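Local coordinates for protein amino Transferase (Eubacterium rectale, PDB 3ELE) that probably transfers amino groups between amino acids and 2-oxo acids, as a pyridoxal-5'-phosphate-dependent class I and II aminotransferase, at residues N54-E59 and V297-A302; I128-Y133 and D163-R168; E136-V141 and A146-V151. One frame throughout, in Å; residues are numbered along the deposited sequence.

Contact 1: residues N54-E59 and V297-A302. With EDO (1,2-ethanediol), chain F.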
ATOM      1  N   ASN A  54     -12.918   9.889  15.502  1.00 35.66           N
ATOM      2  CA  ASN A  54     -12.499   9.260  16.769  1.00 36.23           C
ATOM      3  C   ASN A  54     -13.653   8.571  17.508  1.00 36.94           C
ATOM      4  O   ASN A  54     -13.470   7.470  18.034  1.00 36.94           O
ATOM      5  CB  ASN A  54     -11.756  10.263  17.677  1.00 35.85           C
ATOM      6  CG  ASN A  54     -10.311  10.552  17.217  1.00 38.92           C
ATOM      7  OD1 ASN A  54      -9.762   9.926  16.290  1.00 36.93           O
ATOM      8  ND2 ASN A  54      -9.689  11.511  17.882  1.00 37.54           N
ATOM      9  N   ASP A  55     -14.829   9.216  17.528  1.00 37.16           N
ATOM     10  CA  ASP A  55     -16.056   8.624  18.078  1.00 37.65           C
ATOM     11  C   ASP A  55     -16.419   7.307  17.374  1.00 36.91           C
ATOM     12  O   ASP A  55     -16.709   6.316  18.044  1.00 37.48           O
ATOM     13  CB  ASP A  55     -17.254   9.590  17.982  1.00 38.67           C
ATOM     14  CG  ASP A  55     -17.173  10.749  18.951  1.00 39.73           C
ATOM     15  OD1 ASP A  55     -16.263  10.805  19.819  1.00 41.91           O
ATOM     16  OD2 ASP A  55     -18.060  11.625  18.837  1.00 40.77           O
ATOM     17  N   THR A  56     -16.368   7.291  16.043  1.00 36.59           N
ATOM     18  CA  THR A  56     -16.679   6.070  15.271  1.00 36.07           C
ATOM     19  C   THR A  56     -15.635   4.975  15.492  1.00 36.70           C
ATOM     20  O   THR A  56     -16.011   3.816  15.654  1.00 38.45           O
ATOM     21  CB  THR A  56     -16.824   6.317  13.749  1.00 36.02           C
ATOM     22  OG1 THR A  56     -17.853   7.285  13.496  1.00 32.68           O
ATOM     23  CG2 THR A  56     -17.198   5.009  13.033  1.00 34.75           C
ATOM     24  N   ILE A  57     -14.344   5.330  15.475  1.00 36.27           N
ATOM     25  CA  ILE A  57     -13.256   4.363  15.746  1.00 35.44           C
ATOM     26  C   ILE A  57     -13.480   3.688  17.113  1.00 37.20           C
ATOM     27  O   ILE A  57     -13.368   2.457  17.230  1.00 36.41           O
ATOM     28  CB  ILE A  57     -11.852   5.013  15.695  1.00 34.54           C
ATOM     29  CG1 ILE A  57     -11.477   5.427  14.275  1.00 32.44           C
ATOM     30  CG2 ILE A  57     -10.771   4.041  16.188  1.00 39.04           C
ATOM     31  CD1 ILE A  57     -10.245   6.309  14.214  1.00 31.59           C
ATOM     32  N   LYS A  58     -13.790   4.497  18.130  1.00 39.96           N
ATOM     33  CA  LYS A  58     -14.110   3.988  19.473  1.00 42.37           C
ATOM     34  C   LYS A  58     -15.283   2.993  19.461  1.00 41.95           C
ATOM     35  O   LYS A  58     -15.202   1.943  20.100  1.00 41.52           O
ATOM     36  CB  LYS A  58     -14.384   5.140  20.461  1.00 43.70           C
ATOM     37  CG  LYS A  58     -13.104   5.800  20.981  1.00 47.26           C
ATOM     38  CD  LYS A  58     -13.347   6.980  21.959  1.00 47.24           C
ATOM     39  CE  LYS A  58     -13.720   8.289  21.228  1.00 51.49           C
ATOM     40  NZ  LYS A  58     -13.714   9.494  22.117  1.00 46.63           N
ATOM     41  N   GLU A  59     -16.339   3.319  18.712  1.00 42.44           N
ATOM     42  CA  GLU A  59     -17.533   2.459  18.592  1.00 43.57           C
ATOM     43  C   GLU A  59     -17.271   1.097  17.932  1.00 42.65           C
ATOM     44  O   GLU A  59     -17.794   0.073  18.387  1.00 42.47           O
ATOM     45  CB  GLU A  59     -18.651   3.183  17.832  1.00 43.02           C
ATOM     46  CG  GLU A  59     -19.321   4.312  18.636  1.00 47.69           C
ATOM     47  CD  GLU A  59     -20.288   5.158  17.791  1.00 47.05           C
ATOM     48  OE1 GLU A  59     -20.712   4.691  16.698  1.00 53.05           O
ATOM     49  OE2 GLU A  59     -20.633   6.284  18.233  1.00 53.56           O
ATOM     50  N   VAL A 297     -17.972   4.705   6.357  1.00 36.64           N
ATOM     51  CA  VAL A 297     -19.414   4.507   6.166  1.00 36.64           C
ATOM     52  C   VAL A 297     -20.239   5.579   6.900  1.00 38.22           C
ATOM     53  O   VAL A 297     -21.235   6.063   6.354  1.00 38.42           O
ATOM     54  CB  VAL A 297     -19.862   3.078   6.625  1.00 36.63           C
ATOM     55  CG1 VAL A 297     -21.402   2.891   6.558  1.00 35.05           C
ATOM     56  CG2 VAL A 297     -19.167   2.021   5.799  1.00 33.78           C
ATOM     57  N   LYS A 298     -19.782   5.961   8.101  1.00 38.05           N
ATOM     58  CA  LYS A 298     -20.433   6.955   8.953  1.00 39.62           C
ATOM     59  C   LYS A 298     -19.901   8.407   8.876  1.00 39.60           C
ATOM     60  O   LYS A 298     -20.410   9.276   9.604  1.00 38.03           O
ATOM     61  CB  LYS A 298     -20.398   6.455  10.411  1.00 40.92           C
ATOM     62  CG  LYS A 298     -20.955   5.028  10.539  1.00 44.82           C
ATOM     63  CD  LYS A 298     -21.551   4.717  11.895  1.00 51.37           C
ATOM     64  CE  LYS A 298     -22.230   3.331  11.904  1.00 51.99           C
ATOM     65  NZ  LYS A 298     -23.365   3.205  10.916  1.00 55.73           N
ATOM     66  N   CYS A 299     -18.942   8.666   7.975  1.00 38.85           N
ATOM     67  CA  CYS A 299     -18.272   9.972   7.820  1.00 39.63           C
ATOM     68  C   CYS A 299     -18.419  10.626   6.447  1.00 39.09           C
ATOM     69  O   CYS A 299     -17.639  11.517   6.090  1.00 40.24           O
ATOM     70  CB  CYS A 299     -16.785   9.791   8.136  1.00 40.68           C
ATOM     71  SG  CYS A 299     -16.530   9.272   9.806  1.00 44.80           S
ATOM     72  N   GLN A 300     -19.439  10.223   5.693  1.00 38.00           N
ATOM     73  CA  GLN A 300     -19.679  10.768   4.354  1.00 37.14           C
ATOM     74  C   GLN A 300     -20.205  12.182   4.526  1.00 37.15           C
ATOM     75  O   GLN A 300     -21.159  12.378   5.250  1.00 37.41           O
ATOM     76  CB  GLN A 300     -20.689   9.904   3.591  1.00 35.71           C
ATOM     77  CG  GLN A 300     -20.203   8.491   3.336  1.00 33.81           C
ATOM     78  CD  GLN A 300     -18.953   8.486   2.509  1.00 33.62           C
ATOM     79  OE1 GLN A 300     -18.903   9.115   1.448  1.00 30.02           O
ATOM     80  NE2 GLN A 300     -17.903   7.853   3.021  1.00 34.95           N
ATOM     81  N   GLY A 301     -19.540  13.157   3.906  1.00 37.71           N
ATOM     82  CA  GLY A 301     -19.897  14.573   4.023  1.00 38.11           C
ATOM     83  C   GLY A 301     -19.128  15.292   5.123  1.00 38.73           C
ATOM     84  O   GLY A 301     -18.969  16.507   5.046  1.00 39.67           O
ATOM     85  N   ALA A 302     -18.637  14.553   6.125  1.00 38.15           N
ATOM     86  CA  ALA A 302     -17.922  15.126   7.257  1.00 37.74           C
ATOM     87  C   ALA A 302     -16.569  15.689   6.843  1.00 38.31           C
ATOM     88  O   ALA A 302     -15.863  15.108   6.003  1.00 37.11           O
ATOM     89  CB  ALA A 302     -17.728  14.086   8.358  1.00 38.09           C
TER
HETATM   90  C1  EDO F 501     -16.217  13.348   1.752  1.00 38.14           C
HETATM   91  O1  EDO F 501     -17.056  12.473   2.512  1.00 28.77           O
HETATM   92  C2  EDO F 501     -16.704  14.761   2.003  1.00 41.65           C
HETATM   93  O2  EDO F 501     -16.245  15.207   3.279  1.00 40.89           O
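Thr56 meets Lys298 and Cys299 through sp3 side chains alone, with neither a ring nor an amide laid against the other segment. The planar groups stand to the outside. The amide of Gln300 turns from helix 51-63, its NE2 bonded to Ile296 O at the end of helix 290-296, and the side chain packs against Ile85, Phe88 and Tyr246. On the 54-59 helix, away from the touching atoms, the Asp55 carboxylate takes a hydrogen bond from Gln51 NE2 at OD1, which also makes a long salt bridge of 3.7 Å with Lys58 NZ.

At the centre, Thr56 OG1 comes within 4.1 Å of Lys298 CB and 4.4 Å of Cys299 SG, both loose van der Waals approaches. With OG1 beside its backbone N (chi1 -58°), the hydroxyl lies back along the helix and bonds to Ile52 O. Lys298 comes closest with its CB; farther out the chain leads away, leaving NZ 6.5 Å from Glu59 OE1, a distance at which any attraction is probably weak. The side chain of Cys299 also packs on Ile52, one turn before Thr56.

Beyond Cys299 the loop makes a type II beta turn to Ala302, closed by Ala302 N to Cys299 O at 3.2 Å, with Gly301 at the position whose positive phi (94°) suits glycine. Gly301 N gives a nearly straight hydrogen bond of 2.9 Å to O1 of an ethanediol, probably from the crystallisation liquor. Across the helix, Ile57 packs on Ile57 of the second subunit and Asn54 OD1 bonds to His70 NE2 of that subunit.

With no hydrogen bond crossing and the Thr56 hydroxyl engaged within its own helix, between these segments the dimer-interface helix and the loop meet through van der Waals contact, with little directional preference.

Contact 2: residues I128-Y133 and D163-R168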
ATOM      1  N   ILE A 128       0.468  13.549 -19.182  1.00 32.56           N
ATOM      2  CA  ILE A 128       0.623  14.986 -19.195  1.00 31.12           C
ATOM      3  C   ILE A 128       0.198  15.565 -17.857  1.00 31.34           C
ATOM      4  O   ILE A 128      -0.873  15.221 -17.336  1.00 30.22           O
ATOM      5  CB  ILE A 128      -0.218  15.656 -20.309  1.00 30.87           C
ATOM      6  CG1 ILE A 128       0.278  15.262 -21.701  1.00 33.40           C
ATOM      7  CG2 ILE A 128      -0.159  17.190 -20.234  1.00 32.03           C
ATOM      8  CD1 ILE A 128      -0.567  15.867 -22.783  1.00 32.17           C
ATOM      9  N   THR A 129       1.041  16.443 -17.320  1.00 31.35           N
ATOM     10  CA  THR A 129       0.740  17.199 -16.069  1.00 31.44           C
ATOM     11  C   THR A 129       0.723  18.677 -16.497  1.00 31.79           C
ATOM     12  O   THR A 129       1.395  19.053 -17.486  1.00 31.35           O
ATOM     13  CB  THR A 129       1.728  16.887 -14.942  1.00 31.05           C
ATOM     14  OG1 THR A 129       1.297  17.515 -13.717  1.00 36.16           O
ATOM     15  CG2 THR A 129       3.137  17.356 -15.271  1.00 29.89           C
ATOM     16  N   ILE A 130      -0.112  19.473 -15.825  1.00 32.34           N
ATOM     17  CA  ILE A 130      -0.274  20.903 -16.110  1.00 32.25           C
ATOM     18  C   ILE A 130       0.462  21.631 -14.988  1.00 32.56           C
ATOM     19  O   ILE A 130       0.074  21.513 -13.822  1.00 30.69           O
ATOM     20  CB  ILE A 130      -1.780  21.338 -16.151  1.00 32.76           C
ATOM     21  CG1 ILE A 130      -2.619  20.407 -17.040  1.00 36.55           C
ATOM     22  CG2 ILE A 130      -1.934  22.787 -16.661  1.00 28.36           C
ATOM     23  CD1 ILE A 130      -2.173  20.362 -18.465  1.00 35.50           C
ATOM     24  N   ALA A 131       1.526  22.355 -15.342  1.00 33.95           N
ATOM     25  CA  ALA A 131       2.324  23.114 -14.375  1.00 33.68           C
ATOM     26  C   ALA A 131       1.516  24.316 -13.820  1.00 34.05           C
ATOM     27  O   ALA A 131       0.660  24.829 -14.521  1.00 35.77           O
ATOM     28  CB  ALA A 131       3.634  23.598 -14.986  1.00 34.28           C
ATOM     29  N   PRO A 132       1.730  24.711 -12.541  1.00 34.00           N
ATOM     30  CA  PRO A 132       2.638  24.084 -11.588  1.00 34.01           C
ATOM     31  C   PRO A 132       2.019  22.797 -11.062  1.00 34.64           C
ATOM     32  O   PRO A 132       0.791  22.733 -10.903  1.00 35.20           O
ATOM     33  CB  PRO A 132       2.766  25.125 -10.494  1.00 34.20           C
ATOM     34  CG  PRO A 132       1.436  25.810 -10.495  1.00 34.24           C
ATOM     35  CD  PRO A 132       1.017  25.851 -11.929  1.00 33.57           C
ATOM     36  N   TYR A 133       2.853  21.792 -10.787  1.00 34.96           N
ATOM     37  CA  TYR A 133       2.344  20.471 -10.393  1.00 35.49           C
ATOM     38  C   TYR A 133       3.100  19.790  -9.248  1.00 35.76           C
ATOM     39  O   TYR A 133       4.238  20.138  -8.941  1.00 36.21           O
ATOM     40  CB  TYR A 133       2.312  19.563 -11.637  1.00 34.51           C
ATOM     41  CG  TYR A 133       3.679  19.120 -12.108  1.00 35.54           C
ATOM     42  CD1 TYR A 133       4.488  19.956 -12.874  1.00 35.81           C
ATOM     43  CD2 TYR A 133       4.177  17.858 -11.759  1.00 37.74           C
ATOM     44  CE1 TYR A 133       5.773  19.562 -13.257  1.00 35.21           C
ATOM     45  CE2 TYR A 133       5.442  17.447 -12.131  1.00 37.52           C
ATOM     46  CZ  TYR A 133       6.238  18.289 -12.893  1.00 39.46           C
ATOM     47  OH  TYR A 133       7.473  17.825 -13.252  1.00 37.05           O
ATOM     48  N   ASP A 163      -3.497  25.798 -25.904  1.00 36.26           N
ATOM     49  CA  ASP A 163      -2.610  25.725 -27.084  1.00 36.64           C
ATOM     50  C   ASP A 163      -1.382  24.850 -26.770  1.00 35.12           C
ATOM     51  O   ASP A 163      -1.083  23.891 -27.519  1.00 33.41           O
ATOM     52  CB  ASP A 163      -2.184  27.124 -27.566  1.00 36.55           C
ATOM     53  CG  ASP A 163      -3.326  27.896 -28.276  1.00 42.55           C
ATOM     54  OD1 ASP A 163      -4.450  27.370 -28.414  1.00 47.16           O
ATOM     55  OD2 ASP A 163      -3.088  29.044 -28.720  1.00 49.89           O
ATOM     56  N   ALA A 164      -0.724  25.163 -25.646  1.00 34.12           N
ATOM     57  CA  ALA A 164       0.434  24.413 -25.151  1.00 34.18           C
ATOM     58  C   ALA A 164       0.039  22.954 -24.899  1.00 34.75           C
ATOM     59  O   ALA A 164       0.747  22.054 -25.335  1.00 35.08           O
ATOM     60  CB  ALA A 164       1.001  25.049 -23.852  1.00 35.07           C
ATOM     61  N   LEU A 165      -1.118  22.721 -24.265  1.00 34.26           N
ATOM     62  CA  LEU A 165      -1.586  21.348 -23.989  1.00 33.71           C
ATOM     63  C   LEU A 165      -1.801  20.568 -25.273  1.00 33.79           C
ATOM     64  O   LEU A 165      -1.249  19.484 -25.404  1.00 33.05           O
ATOM     65  CB  LEU A 165      -2.861  21.299 -23.132  1.00 33.98           C
ATOM     66  CG  LEU A 165      -3.558  19.937 -22.913  1.00 34.64           C
ATOM     67  CD1 LEU A 165      -2.576  18.828 -22.448  1.00 29.60           C
ATOM     68  CD2 LEU A 165      -4.727  20.100 -21.950  1.00 31.35           C
ATOM     69  N   GLU A 166      -2.589  21.130 -26.197  1.00 34.07           N
ATOM     70  CA  GLU A 166      -2.898  20.488 -27.480  1.00 35.29           C
ATOM     71  C   GLU A 166      -1.644  20.105 -28.274  1.00 37.18           C
ATOM     72  O   GLU A 166      -1.602  19.045 -28.903  1.00 37.46           O
ATOM     73  CB  GLU A 166      -3.805  21.391 -28.335  1.00 35.00           C
ATOM     74  CG  GLU A 166      -4.249  20.724 -29.643  1.00 37.89           C
ATOM     75  CD  GLU A 166      -5.348  21.444 -30.396  1.00 36.41           C
ATOM     76  OE1 GLU A 166      -5.802  22.526 -29.970  1.00 44.29           O
ATOM     77  OE2 GLU A 166      -5.760  20.898 -31.440  1.00 41.44           O
ATOM     78  N   GLU A 167      -0.646  20.988 -28.245  1.00 39.09           N
ATOM     79  CA  GLU A 167       0.643  20.789 -28.923  1.00 41.11           C
ATOM     80  C   GLU A 167       1.439  19.604 -28.335  1.00 39.24           C
ATOM     81  O   GLU A 167       2.177  18.943 -29.060  1.00 38.76           O
ATOM     82  CB  GLU A 167       1.456  22.095 -28.866  1.00 41.12           C
ATOM     83  CG  GLU A 167       2.713  22.144 -29.720  1.00 47.22           C
ATOM     84  CD  GLU A 167       3.532  23.438 -29.545  1.00 45.43           C
ATOM     85  OE1 GLU A 167       3.087  24.396 -28.858  1.00 54.98           O
ATOM     86  OE2 GLU A 167       4.648  23.489 -30.113  1.00 60.51           O
ATOM     87  N   ARG A 168       1.263  19.324 -27.040  1.00 38.47           N
ATOM     88  CA  ARG A 168       1.946  18.190 -26.353  1.00 37.42           C
ATOM     89  C   ARG A 168       1.172  16.860 -26.364  1.00 37.91           C
ATOM     90  O   ARG A 168       1.669  15.862 -25.841  1.00 38.95           O
ATOM     91  CB  ARG A 168       2.309  18.596 -24.924  1.00 37.78           C
ATOM     92  CG  ARG A 168       3.409  19.631 -24.902  1.00 37.13           C
ATOM     93  CD  ARG A 168       3.500  20.358 -23.609  1.00 36.07           C
ATOM     94  NE  ARG A 168       4.652  21.269 -23.598  1.00 36.59           N
ATOM     95  CZ  ARG A 168       4.731  22.438 -24.239  1.00 39.80           C
ATOM     96  NH1 ARG A 168       3.732  22.903 -24.989  1.00 38.23           N
ATOM     97  NH2 ARG A 168       5.846  23.163 -24.130  1.00 42.72           N
TER
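Leu165 CD1 sits among three methyl groups of strand 126-130: Ile128 CD1 at 3.6 Å, Ile128 CG2 at 3.7 Å and, more loosely, Ile130 CD1 at 4.3 Å. Both Ile128 branches thus meet the leucine methyl from the same side, the side chains crossing at a slant. Leu165 reaches them because its CG lies anti to the backbone N (chi1 173°), which swings the branched end towards the strand although the bond to CB points neither toward the strand nor away from it. Ile128 CD1 also touches Arg168 O at 3.8 Å, an apolar methyl against a backbone carbonyl.

The strand is an inner one of the mixed, mainly parallel sheet at the heart of the large domain of fold type I PLP enzymes, and helix 162-167 lies against one side of it. Next to that helix runs helix 191-208, whose Leu197 and Leu200 pack on Leu165. From within the sheet, Val151 and Val176 flank Ile128.

Within 163-168, the Arg168 side chain folds back so that NH1 donates to Ala164 O at 3.1 Å. Arg168 N reaches the same oxygen from the opposite face of its carbonyl plane. Glu166 makes a salt bridge to Lys203. Past the strand, a cis peptide bond precedes Pro132, and Tyr133 turns back to lay its ring over Thr129 CG2, 3.5 Å from the ring plane.

Contact 3: residues E136-V141 and A146-V151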
ATOM      1  N   GLU A 136       5.805  14.555  -7.287  1.00 33.60           N
ATOM      2  CA  GLU A 136       5.706  13.114  -7.069  1.00 33.31           C
ATOM      3  C   GLU A 136       4.979  12.386  -8.221  1.00 33.34           C
ATOM      4  O   GLU A 136       5.129  11.173  -8.363  1.00 33.60           O
ATOM      5  CB  GLU A 136       5.047  12.816  -5.708  1.00 34.94           C
ATOM      6  CG  GLU A 136       5.306  11.400  -5.140  1.00 37.79           C
ATOM      7  CD  GLU A 136       6.712  11.202  -4.620  1.00 34.27           C
ATOM      8  OE1 GLU A 136       7.554  12.076  -4.849  1.00 39.67           O
ATOM      9  OE2 GLU A 136       6.983  10.173  -3.959  1.00 33.97           O
ATOM     10  N   TYR A 137       4.205  13.106  -9.043  1.00 33.35           N
ATOM     11  CA  TYR A 137       3.600  12.510 -10.258  1.00 33.69           C
ATOM     12  C   TYR A 137       4.647  11.858 -11.143  1.00 34.06           C
ATOM     13  O   TYR A 137       4.382  10.811 -11.691  1.00 37.22           O
ATOM     14  CB  TYR A 137       2.821  13.530 -11.118  1.00 32.78           C
ATOM     15  CG  TYR A 137       1.602  14.167 -10.476  1.00 30.50           C
ATOM     16  CD1 TYR A 137       0.798  13.476  -9.549  1.00 34.04           C
ATOM     17  CD2 TYR A 137       1.178  15.432 -10.886  1.00 29.68           C
ATOM     18  CE1 TYR A 137      -0.327  14.072  -8.996  1.00 34.43           C
ATOM     19  CE2 TYR A 137       0.062  16.026 -10.363  1.00 32.94           C
ATOM     20  CZ  TYR A 137      -0.687  15.356  -9.408  1.00 34.79           C
ATOM     21  OH  TYR A 137      -1.780  15.969  -8.913  1.00 33.15           O
ATOM     22  N   LYS A 138       5.817  12.488 -11.291  1.00 34.29           N
ATOM     23  CA  LYS A 138       6.935  11.914 -12.066  1.00 34.23           C
ATOM     24  C   LYS A 138       7.380  10.552 -11.516  1.00 32.86           C
ATOM     25  O   LYS A 138       7.626   9.633 -12.280  1.00 31.97           O
ATOM     26  CB  LYS A 138       8.128  12.870 -12.134  1.00 35.27           C
ATOM     27  CG  LYS A 138       9.214  12.423 -13.120  1.00 36.93           C
ATOM     28  CD  LYS A 138      10.385  13.386 -13.175  1.00 37.25           C
ATOM     29  CE  LYS A 138      11.365  12.991 -14.262  1.00 44.28           C
ATOM     30  NZ  LYS A 138      11.862  11.588 -14.159  1.00 47.35           N
ATOM     31  N   VAL A 139       7.429  10.405 -10.205  1.00 32.88           N
ATOM     32  CA  VAL A 139       7.820   9.124  -9.589  1.00 33.23           C
ATOM     33  C   VAL A 139       6.793   8.032  -9.895  1.00 33.40           C
ATOM     34  O   VAL A 139       7.183   6.940 -10.259  1.00 33.45           O
ATOM     35  CB  VAL A 139       7.996   9.242  -8.073  1.00 33.07           C
ATOM     36  CG1 VAL A 139       8.220   7.844  -7.423  1.00 31.76           C
ATOM     37  CG2 VAL A 139       9.121  10.232  -7.762  1.00 32.37           C
ATOM     38  N   PHE A 140       5.502   8.352  -9.750  1.00 33.39           N
ATOM     39  CA  PHE A 140       4.428   7.396 -10.006  1.00 33.02           C
ATOM     40  C   PHE A 140       4.354   7.020 -11.493  1.00 34.36           C
ATOM     41  O   PHE A 140       4.212   5.825 -11.824  1.00 35.44           O
ATOM     42  CB  PHE A 140       3.054   7.879  -9.495  1.00 34.43           C
ATOM     43  CG  PHE A 140       3.028   8.316  -8.031  1.00 32.05           C
ATOM     44  CD1 PHE A 140       3.774   7.655  -7.053  1.00 33.12           C
ATOM     45  CD2 PHE A 140       2.182   9.342  -7.633  1.00 36.50           C
ATOM     46  CE1 PHE A 140       3.712   8.059  -5.699  1.00 35.94           C
ATOM     47  CE2 PHE A 140       2.114   9.750  -6.294  1.00 32.41           C
ATOM     48  CZ  PHE A 140       2.879   9.094  -5.333  1.00 33.67           C
ATOM     49  N   VAL A 141       4.487   8.012 -12.375  1.00 33.05           N
ATOM     50  CA  VAL A 141       4.488   7.768 -13.844  1.00 32.30           C
ATOM     51  C   VAL A 141       5.698   6.930 -14.276  1.00 32.24           C
ATOM     52  O   VAL A 141       5.553   5.960 -15.061  1.00 33.32           O
ATOM     53  CB  VAL A 141       4.400   9.110 -14.636  1.00 32.37           C
ATOM     54  CG1 VAL A 141       4.777   8.948 -16.071  1.00 31.57           C
ATOM     55  CG2 VAL A 141       2.994   9.697 -14.523  1.00 33.44           C
ATOM     56  N   ALA A 146       6.286   4.675 -17.661  1.00 33.90           N
ATOM     57  CA  ALA A 146       5.889   5.721 -18.611  1.00 33.59           C
ATOM     58  C   ALA A 146       6.703   6.980 -18.380  1.00 35.65           C
ATOM     59  O   ALA A 146       7.613   6.999 -17.551  1.00 37.49           O
ATOM     60  CB  ALA A 146       4.395   6.007 -18.482  1.00 32.44           C
ATOM     61  N   ARG A 147       6.389   8.026 -19.139  1.00 35.79           N
ATOM     62  CA  ARG A 147       7.073   9.301 -19.028  1.00 37.13           C
ATOM     63  C   ARG A 147       6.111  10.460 -18.799  1.00 35.68           C
ATOM     64  O   ARG A 147       4.948  10.401 -19.165  1.00 34.63           O
ATOM     65  CB  ARG A 147       7.978   9.519 -20.242  1.00 37.80           C
ATOM     66  CG  ARG A 147       9.293   8.723 -20.117  1.00 42.21           C
ATOM     67  CD  ARG A 147      10.309   9.200 -21.117  1.00 43.40           C
ATOM     68  NE  ARG A 147       9.893   8.898 -22.486  1.00 42.15           N
ATOM     69  CZ  ARG A 147      10.493   9.356 -23.588  1.00 45.14           C
ATOM     70  NH1 ARG A 147      11.544  10.178 -23.514  1.00 41.16           N
ATOM     71  NH2 ARG A 147      10.035   8.980 -24.791  1.00 43.72           N
ATOM     72  N   LEU A 148       6.621  11.489 -18.140  1.00 35.49           N
ATOM     73  CA  LEU A 148       5.841  12.657 -17.793  1.00 35.35           C
ATOM     74  C   LEU A 148       6.141  13.776 -18.790  1.00 36.93           C
ATOM     75  O   LEU A 148       7.297  13.990 -19.161  1.00 38.96           O
ATOM     76  CB  LEU A 148       6.167  13.102 -16.383  1.00 35.34           C
ATOM     77  CG  LEU A 148       5.265  14.194 -15.814  1.00 32.95           C
ATOM     78  CD1 LEU A 148       3.844  13.641 -15.597  1.00 32.94           C
ATOM     79  CD2 LEU A 148       5.856  14.710 -14.526  1.00 35.85           C
ATOM     80  N   VAL A 149       5.089  14.455 -19.230  1.00 36.28           N
ATOM     81  CA  VAL A 149       5.166  15.595 -20.154  1.00 36.12           C
ATOM     82  C   VAL A 149       4.519  16.769 -19.413  1.00 35.88           C
ATOM     83  O   VAL A 149       3.390  16.657 -18.974  1.00 36.56           O
ATOM     84  CB  VAL A 149       4.431  15.254 -21.461  1.00 35.48           C
ATOM     85  CG1 VAL A 149       4.322  16.471 -22.399  1.00 33.88           C
ATOM     86  CG2 VAL A 149       5.155  14.148 -22.131  1.00 35.12           C
ATOM     87  N   GLU A 150       5.259  17.864 -19.239  1.00 36.53           N
ATOM     88  CA  GLU A 150       4.779  19.055 -18.544  1.00 36.91           C
ATOM     89  C   GLU A 150       4.221  20.080 -19.498  1.00 35.95           C
ATOM     90  O   GLU A 150       4.897  20.423 -20.466  1.00 33.09           O
ATOM     91  CB  GLU A 150       5.920  19.749 -17.792  1.00 36.83           C
ATOM     92  CG  GLU A 150       6.576  18.903 -16.734  1.00 41.99           C
ATOM     93  CD  GLU A 150       7.704  19.614 -15.986  1.00 40.03           C
ATOM     94  OE1 GLU A 150       7.877  20.844 -16.120  1.00 45.75           O
ATOM     95  OE2 GLU A 150       8.394  18.920 -15.210  1.00 47.52           O
ATOM     96  N   VAL A 151       3.010  20.578 -19.209  1.00 35.45           N
ATOM     97  CA  VAL A 151       2.460  21.714 -19.945  1.00 35.31           C
ATOM     98  C   VAL A 151       2.907  22.969 -19.167  1.00 36.01           C
ATOM     99  O   VAL A 151       2.682  23.037 -17.933  1.00 37.45           O
ATOM    100  CB  VAL A 151       0.942  21.673 -20.098  1.00 35.13           C
ATOM    101  CG1 VAL A 151       0.450  22.930 -20.843  1.00 26.74           C
ATOM    102  CG2 VAL A 151       0.523  20.415 -20.838  1.00 31.55           C
TER
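Val141 and Leu148 close a beta-alpha-beta unit in which helix 136-143 links the neighbouring parallel strands 126-130 and 147-151. Helix and second strand run roughly antiparallel, at 147°, with axes 7.6 Å apart.

From the helix, the CB of Val141 points at the strand and its two methyls divide the work. CG1, anti to the backbone N (chi1 164°), presses on the backbone of Arg147 at 3.4 Å from its C, and lies 3.8 Å from Ala146 CB. CG2 instead looks to the side chain of Leu148, reaching its CD1 at 4.2 Å, the two side chains crossing nearly at right angles. The other leucine methyl, CD2, lies 3.8 Å from Lys138 CB one turn earlier, while the lysine chain extends away and its NZ bonds to Asn142 OD1.

Elsewhere on this helix Tyr137 belongs to the PLP pocket: it touches the cofactor, and its OH bonds to Asp217 OD2, so the same helix serves sheet and active site. The outer face meets the other chain, where Glu136 forms a salt bridge with Arg281 of the second subunit.

Near the helix end the chain turns sharply into the strand, and Asn142 ND2 bonds to Ala146 O. Across this turn Ala146 N donates to Val141 O at 3.0 Å, tilted 27° from the carbonyl plane.

In the fold
Contacts 2 and 3 are neighbours, their centres about 12 Å apart, whereas contact 1 lies on the other side of the chain's centre, about 39 and 35 Å from them, centre to centre. Along the chain, 136-141 and 146-151 fall between the two segments of contact 2, and all four fall between those of contact 1. Strands 126-130 and 147-151 are adjacent in the seven-stranded sheet, linked by a probable hydrogen bond between Thr129 O and Val151 N. Helices 136-143 and 162-167 lie on opposite faces of the sheet at this edge, helix 136-143 contributing to the PLP pocket. Contacts 1 and 3 both also reach the second subunit.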